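Local coordinates for protein polyketide biosynthesis 3-hydroxy-3-methylglutaryl-ACP synthase PksG (Bacillus subtilis, PDB 4YXQ) that catalyses the aldol condensation of acetyl-ACP with a beta-ketothioester polyketide intermediate on its carrier domain, a step in the biosynthesis of the antibiotic bacillaene, at residues A[4-9]-A[173-178]. Sequence-based numbering, arbitrary orientation.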
loop_
_atom_site.group_PDB
_atom_site.type_symbol
_atom_site.label_atom_id
_atom_site.label_comp_id
_atom_site.label_asym_id
_atom_site.label_seq_id
_atom_site.Cartn_x
_atom_site.Cartn_y
_atom_site.Cartn_z
ATOM N N ALA A 4 -12.293 4.296 18.623
ATOM C CA ALA A 4 -12.007 3.733 17.311
ATOM C C ALA A 4 -11.613 2.274 17.375
ATOM O O ALA A 4 -10.988 1.827 18.322
ATOM C CB ALA A 4 -10.907 4.523 16.601
ATOM N N GLY A 5 -12.011 1.538 16.347
ATOM C CA GLY A 5 -11.528 0.178 16.173
ATOM C C GLY A 5 -12.493 -0.691 15.414
ATOM O O GLY A 5 -13.280 -0.219 14.600
ATOM N N ILE A 6 -12.481 -1.969 15.740
ATOM C CA ILE A 6 -13.207 -2.941 14.971
ATOM C C ILE A 6 -14.649 -2.968 15.433
ATOM O O ILE A 6 -14.909 -3.153 16.609
ATOM C CB ILE A 6 -12.602 -4.336 15.159
ATOM C CG1 ILE A 6 -11.094 -4.309 14.846
ATOM C CG2 ILE A 6 -13.346 -5.325 14.296
ATOM C CD1 ILE A 6 -10.428 -5.658 14.883
ATOM N N GLU A 7 -15.574 -2.723 14.507
ATOM C CA GLU A 7 -16.998 -2.840 14.761
ATOM C C GLU A 7 -17.453 -4.208 14.355
ATOM O O GLU A 7 -18.406 -4.718 14.895
ATOM C CB GLU A 7 -17.792 -1.769 13.996
ATOM C CG GLU A 7 -17.318 -0.361 14.299
ATOM C CD GLU A 7 -18.325 0.741 13.927
ATOM O OE1 GLU A 7 -19.146 0.543 12.999
ATOM O OE2 GLU A 7 -18.227 1.835 14.535
ATOM N N ALA A 8 -16.764 -4.816 13.406
ATOM C CA ALA A 8 -17.067 -6.189 12.982
ATOM C C ALA A 8 -15.925 -6.741 12.158
ATOM O O ALA A 8 -15.178 -6.000 11.554
ATOM C CB ALA A 8 -18.320 -6.213 12.141
ATOM N N MET A 9 -15.856 -8.057 12.099
ATOM C CA MET A 9 -14.722 -8.741 11.563
ATOM C C MET A 9 -15.141 -10.139 11.131
ATOM O O MET A 9 -15.821 -10.841 11.877
ATOM C CB MET A 9 -13.680 -8.819 12.652
ATOM C CG MET A 9 -12.430 -9.600 12.340
ATOM S SD MET A 9 -11.372 -9.527 13.810
ATOM C CE MET A 9 -9.874 -9.779 12.912
ATOM N N VAL A 173 -9.341 -11.850 5.815
ATOM C CA VAL A 173 -10.062 -11.353 6.938
ATOM C C VAL A 173 -10.405 -9.898 6.662
ATOM O O VAL A 173 -9.537 -9.125 6.311
ATOM C CB VAL A 173 -9.239 -11.439 8.209
ATOM C CG1 VAL A 173 -10.020 -10.852 9.374
ATOM C CG2 VAL A 173 -8.847 -12.870 8.485
ATOM N N ALA A 174 -11.686 -9.572 6.803
ATOM C CA ALA A 174 -12.236 -8.258 6.550
ATOM C C ALA A 174 -12.566 -7.638 7.858
ATOM O O ALA A 174 -13.137 -8.301 8.737
ATOM C CB ALA A 174 -13.513 -8.366 5.725
ATOM N N VAL A 175 -12.247 -6.360 7.989
ATOM C CA VAL A 175 -12.326 -5.710 9.264
ATOM C C VAL A 175 -12.987 -4.390 9.061
ATOM O O VAL A 175 -12.442 -3.535 8.410
ATOM C CB VAL A 175 -10.917 -5.449 9.813
ATOM C CG1 VAL A 175 -11.011 -4.823 11.199
ATOM C CG2 VAL A 175 -10.134 -6.749 9.900
ATOM N N LEU A 176 -14.155 -4.214 9.632
ATOM C CA LEU A 176 -14.869 -2.933 9.542
ATOM C C LEU A 176 -14.464 -2.121 10.748
ATOM O O LEU A 176 -14.596 -2.592 11.868
ATOM C CB LEU A 176 -16.373 -3.150 9.579
ATOM C CG LEU A 176 -17.259 -1.920 9.466
ATOM C CD1 LEU A 176 -17.248 -1.371 8.061
ATOM C CD2 LEU A 176 -18.692 -2.284 9.850
ATOM N N VAL A 177 -13.962 -0.926 10.500
ATOM C CA VAL A 177 -13.421 -0.052 11.526
ATOM C C VAL A 177 -14.307 1.183 11.625
ATOM O O VAL A 177 -14.725 1.749 10.607
ATOM C CB VAL A 177 -12.011 0.422 11.125
ATOM C CG1 VAL A 177 -11.416 1.296 12.199
ATOM C CG2 VAL A 177 -11.103 -0.767 10.849
ATOM N N GLY A 178 -14.546 1.640 12.844
ATOM C CA GLY A 178 -15.426 2.778 13.078
ATOM C C GLY A 178 -15.452 3.264 14.513
ATOM O O GLY A 178 -14.639 2.841 15.346
#
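G5 and G178 pair through both of their backbone bonds, G5 N to G178 O at 3.1 Å and G178 N to G5 O at 2.9 Å, which sets 4-9 antiparallel to 173-178. The regular pattern breaks at a classic beta bulge: E7 and A8 together face L176, and L176 O accepts E7 N at 2.8 Å and, weakly, A8 N. L176 N returns to A8 O, so the pairing resumes one residue out of step, with M9 opposite V175.

The E7 side chain runs outward from the bulge. Its CB passes 3.9 Å from L176 O; with CG anti to the carbonyl carbon (chi1 -56°), the extended chain runs back over G178. CG meets G178 N and CA, CD lies 3.6 Å from G178 CA, and E7 OE2 comes to 3.1 Å from G178 C. Beyond the pair, OE2 accepts N180 N, while OE1 forms a salt bridge with K137. This buried acid is thus gripped at both oxygens; with no side chain on G178, the carboxylate lies directly against its backbone.

On the face of I6, M9, V175 and V177, the side chains of I6 and V175 cross, with I6 CG1 3.7 Å from V175 CG1, and M9 CE reaches V173 CG1. F121 of helix 116-130 and F303 of helix 301-312 cover this face; on the other, A174 and L176 pack on helix 51-64. In the mixed sheet of this thiolase-like fold the two strands are neighbours, between 137-144 and 184-195.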